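Mannose/sialic acid-binding lectin (Polygonatum cyrtonema, PDB 3A0C) binds mannose, probably on glycans, as a bulb-type plant lectin domain of the beta-prism II fold. Local coordinates at residues A[30-35]-A[40-45]; A[63-66]-A[72-75]. All coordinates share one frame; numbering follows the deposited sequence.

Contact 1 of 2, residues A[30-35]-A[40-45]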
loop_
_atom_site.group_PDB
_atom_site.type_symbol
_atom_site.label_atom_id
_atom_site.label_comp_id
_atom_site.label_asym_id
_atom_site.label_seq_id
_atom_site.Cartn_x
_atom_site.Cartn_y
_atom_site.Cartn_z
ATOM N N CYS A 30 -13.445 -9.169 17.509
ATOM C CA CYS A 30 -12.214 -9.806 17.038
ATOM C C CYS A 30 -12.304 -10.356 15.642
ATOM O O CYS A 30 -11.401 -11.041 15.177
ATOM C CB CYS A 30 -11.780 -10.922 17.980
ATOM S SG CYS A 30 -11.043 -10.286 19.507
ATOM N N ASN A 31 -13.398 -10.061 14.968
ATOM C CA ASN A 31 -13.566 -10.551 13.622
ATOM C C ASN A 31 -12.970 -9.539 12.669
ATOM O O ASN A 31 -13.358 -8.378 12.673
ATOM C CB ASN A 31 -15.049 -10.773 13.330
ATOM C CG ASN A 31 -15.280 -11.637 12.105
ATOM O OD1 ASN A 31 -14.430 -12.450 11.724
ATOM N ND2 ASN A 31 -16.437 -11.475 11.485
ATOM N N PHE A 32 -12.004 -9.974 11.868
ATOM C CA PHE A 32 -11.373 -9.087 10.898
ATOM C C PHE A 32 -12.099 -9.313 9.578
ATOM O O PHE A 32 -11.909 -10.340 8.917
ATOM C CB PHE A 32 -9.882 -9.414 10.769
ATOM C CG PHE A 32 -9.132 -8.463 9.892
ATOM C CD1 PHE A 32 -9.220 -7.094 10.107
ATOM C CD2 PHE A 32 -8.336 -8.934 8.852
ATOM C CE1 PHE A 32 -8.529 -6.202 9.301
ATOM C CE2 PHE A 32 -7.634 -8.043 8.032
ATOM C CZ PHE A 32 -7.733 -6.677 8.258
ATOM N N VAL A 33 -12.933 -8.348 9.195
ATOM C CA VAL A 33 -13.732 -8.473 7.985
ATOM C C VAL A 33 -13.667 -7.329 6.963
ATOM O O VAL A 33 -13.493 -6.155 7.305
ATOM C CB VAL A 33 -15.217 -8.761 8.380
ATOM C CG1 VAL A 33 -15.515 -8.178 9.741
ATOM C CG2 VAL A 33 -16.162 -8.191 7.351
ATOM N N LEU A 34 -13.810 -7.702 5.696
ATOM C CA LEU A 34 -13.787 -6.761 4.580
ATOM C C LEU A 34 -15.212 -6.453 4.143
ATOM O O LEU A 34 -15.958 -7.363 3.803
ATOM C CB LEU A 34 -13.012 -7.370 3.405
ATOM C CG LEU A 34 -13.024 -6.632 2.070
ATOM C CD1 LEU A 34 -12.515 -5.214 2.231
ATOM C CD2 LEU A 34 -12.153 -7.391 1.099
ATOM N N TYR A 35 -15.594 -5.178 4.159
ATOM C CA TYR A 35 -16.937 -4.782 3.754
ATOM C C TYR A 35 -16.983 -4.114 2.397
ATOM O O TYR A 35 -16.099 -3.333 2.050
ATOM C CB TYR A 35 -17.542 -3.831 4.774
ATOM C CG TYR A 35 -17.958 -4.529 6.039
ATOM C CD1 TYR A 35 -19.117 -5.294 6.082
ATOM C CD2 TYR A 35 -17.176 -4.452 7.187
ATOM C CE1 TYR A 35 -19.496 -5.975 7.243
ATOM C CE2 TYR A 35 -17.540 -5.125 8.354
ATOM C CZ TYR A 35 -18.704 -5.890 8.369
ATOM O OH TYR A 35 -19.059 -6.602 9.488
ATOM N N PRO A 40 -20.464 -7.957 3.885
ATOM C CA PRO A 40 -19.197 -8.615 4.209
ATOM C C PRO A 40 -18.809 -9.579 3.078
ATOM O O PRO A 40 -19.509 -10.563 2.825
ATOM C CB PRO A 40 -19.505 -9.330 5.523
ATOM C CG PRO A 40 -20.969 -9.601 5.434
ATOM C CD PRO A 40 -21.516 -8.332 4.846
ATOM N N VAL A 41 -17.704 -9.276 2.388
ATOM C CA VAL A 41 -17.219 -10.104 1.279
ATOM C C VAL A 41 -16.062 -10.990 1.718
ATOM O O VAL A 41 -15.682 -11.916 1.002
ATOM C CB VAL A 41 -16.730 -9.242 0.090
ATOM C CG1 VAL A 41 -17.807 -8.266 -0.318
ATOM C CG2 VAL A 41 -15.440 -8.509 0.466
ATOM N N TRP A 42 -15.491 -10.701 2.884
ATOM C CA TRP A 42 -14.378 -11.493 3.407
ATOM C C TRP A 42 -14.217 -11.300 4.917
ATOM O O TRP A 42 -14.537 -10.233 5.445
ATOM C CB TRP A 42 -13.062 -11.115 2.708
ATOM C CG TRP A 42 -11.926 -12.016 3.105
ATOM C CD1 TRP A 42 -11.532 -13.170 2.482
ATOM C CD2 TRP A 42 -11.083 -11.873 4.259
ATOM N NE1 TRP A 42 -10.496 -13.756 3.181
ATOM C CE2 TRP A 42 -10.204 -12.982 4.274
ATOM C CE3 TRP A 42 -10.988 -10.917 5.279
ATOM C CZ2 TRP A 42 -9.240 -13.160 5.274
ATOM C CZ3 TRP A 42 -10.029 -11.093 6.275
ATOM C CH2 TRP A 42 -9.166 -12.211 6.264
ATOM N N ALA A 43 -13.714 -12.326 5.604
ATOM C CA ALA A 43 -13.513 -12.243 7.048
ATOM C C ALA A 43 -12.579 -13.327 7.561
ATOM O O ALA A 43 -12.441 -14.384 6.937
ATOM C CB ALA A 43 -14.857 -12.333 7.765
ATOM N N SER A 44 -11.921 -13.048 8.685
ATOM C CA SER A 44 -11.016 -14.010 9.307
ATOM C C SER A 44 -11.853 -15.037 10.078
ATOM O O SER A 44 -11.333 -16.043 10.544
ATOM C CB SER A 44 -10.053 -13.310 10.262
ATOM O OG SER A 44 -10.771 -12.641 11.276
ATOM N N ASN A 45 -13.150 -14.773 10.213
ATOM C CA ASN A 45 -14.050 -15.693 10.901
ATOM C C ASN A 45 -13.680 -15.944 12.351
ATOM O O ASN A 45 -13.945 -17.022 12.885
ATOM C CB ASN A 45 -14.096 -17.043 10.176
ATOM C CG ASN A 45 -14.700 -16.946 8.784
ATOM O OD1 ASN A 45 -15.765 -16.365 8.603
ATOM N ND2 ASN A 45 -14.025 -17.528 7.796
#
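Leu34 packs against Val41 and Trp42 at the apolar centre of an antiparallel hairpin of the beta-prism II fold. Both residues face this one leucine, a classic beta bulge. The CG and CD2 of Leu34 converge on CG2 of Val41, and 3.5 Å between Leu34 CG and Val41 CG2 is tight for two carbons. Leu34 and Trp42 meet at 3.8 Å between their CB atoms, their side chains crossing at about a right angle. Because CG of Trp42 is swung away from its own N (chi1 -173°), the six-membered ring of the indole reaches Phe32, with Trp42 CZ3 3.8 Å from Phe32 CD2.

On the other face Val33 CB touches Ala43 CB at 3.6 Å, and Val33 CG2 lies over the rim of one face of the Tyr35 ring. Tyr35 CE1 rests on Pro40 CB, while its OH bonds to Gln27. Gln27, Asp29, Asn31, Val33 and Tyr35 fit the QxDxNxVxY signature of mannose sites in this family, so this face is probably a sugar-binding one.

Leu34 O straddles the bulge, taking a bond from Val41 N at 3.0 Å and a weak one from Trp42 N. At the polar edge Ser44 grips Phe32 twice: Ser44 N donates to Phe32 O (2.7 Å), and Ser44 OG, also bonded to Thr46, accepts a hydrogen bond from Phe32 N at 3.0 Å and 155°.

Contact 2 of 2, residues A[63-66]-A[72-75]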
loop_
_atom_site.group_PDB
_atom_site.type_symbol
_atom_site.label_atom_id
_atom_site.label_comp_id
_atom_site.label_asym_id
_atom_site.label_seq_id
_atom_site.Cartn_x
_atom_site.Cartn_y
_atom_site.Cartn_z
ATOM N N LEU A 63 1.013 -11.630 9.375
ATOM C CA LEU A 63 -0.130 -10.828 9.797
ATOM C C LEU A 63 -0.863 -11.622 10.892
ATOM O O LEU A 63 -1.383 -12.712 10.636
ATOM C CB LEU A 63 -1.043 -10.587 8.604
ATOM C CG LEU A 63 -2.204 -9.637 8.844
ATOM C CD1 LEU A 63 -1.696 -8.243 9.189
ATOM C CD2 LEU A 63 -3.037 -9.614 7.594
ATOM N N VAL A 64 -0.910 -11.069 12.103
ATOM C CA VAL A 64 -1.511 -11.755 13.245
ATOM C C VAL A 64 -2.598 -10.987 13.995
ATOM O O VAL A 64 -2.533 -9.763 14.112
ATOM C CB VAL A 64 -0.397 -12.107 14.262
ATOM C CG1 VAL A 64 -0.939 -13.002 15.370
ATOM C CG2 VAL A 64 0.781 -12.739 13.530
ATOM N N ILE A 65 -3.602 -11.714 14.494
ATOM C CA ILE A 65 -4.670 -11.105 15.287
ATOM C C ILE A 65 -4.412 -11.546 16.734
ATOM O O ILE A 65 -4.316 -12.734 17.012
ATOM C CB ILE A 65 -6.097 -11.580 14.859
ATOM C CG1 ILE A 65 -6.511 -10.933 13.532
ATOM C CG2 ILE A 65 -7.130 -11.196 15.930
ATOM C CD1 ILE A 65 -7.877 -11.382 13.035
ATOM N N TYR A 66 -4.276 -10.585 17.642
ATOM C CA TYR A 66 -4.021 -10.871 19.049
ATOM C C TYR A 66 -5.203 -10.377 19.893
ATOM O O TYR A 66 -5.767 -9.323 19.609
ATOM C CB TYR A 66 -2.759 -10.131 19.513
ATOM C CG TYR A 66 -1.436 -10.584 18.922
ATOM C CD1 TYR A 66 -0.789 -11.723 19.393
ATOM C CD2 TYR A 66 -0.813 -9.844 17.919
ATOM C CE1 TYR A 66 0.451 -12.118 18.880
ATOM C CE2 TYR A 66 0.429 -10.228 17.395
ATOM C CZ TYR A 66 1.055 -11.366 17.875
ATOM O OH TYR A 66 2.255 -11.773 17.326
ATOM N N VAL A 72 -2.616 -15.518 20.300
ATOM C CA VAL A 72 -2.666 -15.603 18.834
ATOM C C VAL A 72 -3.990 -16.183 18.386
ATOM O O VAL A 72 -4.155 -17.391 18.329
ATOM C CB VAL A 72 -1.539 -16.495 18.263
ATOM C CG1 VAL A 72 -1.668 -16.591 16.732
ATOM C CG2 VAL A 72 -0.183 -15.927 18.656
ATOM N N ILE A 73 -4.930 -15.307 18.064
ATOM C CA ILE A 73 -6.266 -15.713 17.631
ATOM C C ILE A 73 -6.323 -16.138 16.156
ATOM O O ILE A 73 -7.114 -17.009 15.787
ATOM C CB ILE A 73 -7.276 -14.553 17.844
ATOM C CG1 ILE A 73 -7.357 -14.189 19.331
ATOM C CG2 ILE A 73 -8.630 -14.917 17.276
ATOM C CD1 ILE A 73 -7.697 -15.311 20.239
ATOM N N TRP A 74 -5.469 -15.536 15.328
ATOM C CA TRP A 74 -5.448 -15.795 13.887
ATOM C C TRP A 74 -4.123 -15.278 13.311
ATOM O O TRP A 74 -3.546 -14.328 13.835
ATOM C CB TRP A 74 -6.630 -15.055 13.245
ATOM C CG TRP A 74 -6.787 -15.167 11.757
ATOM C CD1 TRP A 74 -7.562 -16.060 11.086
ATOM C CD2 TRP A 74 -6.195 -14.317 10.757
ATOM N NE1 TRP A 74 -7.500 -15.822 9.733
ATOM C CE2 TRP A 74 -6.667 -14.758 9.504
ATOM C CE3 TRP A 74 -5.314 -13.226 10.804
ATOM C CZ2 TRP A 74 -6.285 -14.149 8.304
ATOM C CZ3 TRP A 74 -4.938 -12.623 9.616
ATOM C CH2 TRP A 74 -5.423 -13.086 8.382
ATOM N N GLN A 75 -3.652 -15.904 12.236
ATOM C CA GLN A 75 -2.401 -15.501 11.602
ATOM C C GLN A 75 -2.305 -16.074 10.199
ATOM O O GLN A 75 -2.802 -17.162 9.929
ATOM C CB GLN A 75 -1.201 -15.999 12.413
ATOM C CG GLN A 75 -1.069 -17.507 12.413
ATOM C CD GLN A 75 0.098 -17.989 13.237
ATOM O OE1 GLN A 75 1.237 -17.596 12.993
ATOM N NE2 GLN A 75 -0.175 -18.849 14.224
#
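Ile65 lays its whole side chain against Trp74 and Ile73 across this antiparallel hairpin of the beta-prism II fold. Its CB starts 3.9 Å from Trp74 CB, within a hydrogen-bonded pair whose Ile65 N to Trp74 O bond is short and nearly straight (2.7 Å, 172°). The CG2 branch crosses to Ile73 CB, also 3.9 Å away, whereas CG1, opposite the carbonyl carbon (chi1 -74°), crosses the indole at a slant and comes within 3.8 Å of Trp74 CE3. At the tip, CD1 of Ile65 touches both CB and CE3 of Trp74. Farther along the indole, Trp74 CZ3 lies 4.1 Å from Leu63 CD2.

One isoleucine can meet two successive residues because Ile73 and Trp74 form a classic beta bulge: Ile65 O accepts hydrogen bonds from Ile73 N at 2.8 Å and, weakly, from Trp74 N. On the other face Val64 CG1 touches Val72 CG1 and lies over one face of the Tyr66 ring, toward its rim, while Val72 CG2 lies 3.9 Å from Tyr66 CE1. Tyr66 OH bonds to His58, in an apparently divergent copy of the family's sugar-binding signature, with histidine and asparagine in place of its glutamine and aspartate, so usual mannose binding is doubtful here.

Strand 63-66 lies between strand 72-75, outermost within this chain, and strand 54-57, whose Leu55 and Leu57 pack on Leu63 as Trp103 of the second subunit does.

How the contacts relate
Following the chain from the N terminus, contact 1 pairs 30-35 with 40-45 and closes a tight hairpin turn. The chain then passes Cys53, disulfide-bonded to Cys30, and strand 54-57 before contact 2 closes the loop between 63-66 and 72-75. The two loops come in series, neither nested nor crossed, and each belongs to a different four-stranded sheet of the prism. These sheets meet through the contacts themselves: Ile65 CD1 lies 3.6 Å from both Phe32 CB and Ser44 OG, and the indoles of Trp42 and Trp74 touch at 4.0 Å between CH2 and CZ2. Together they form part of the apolar interior joining two sides of the prism.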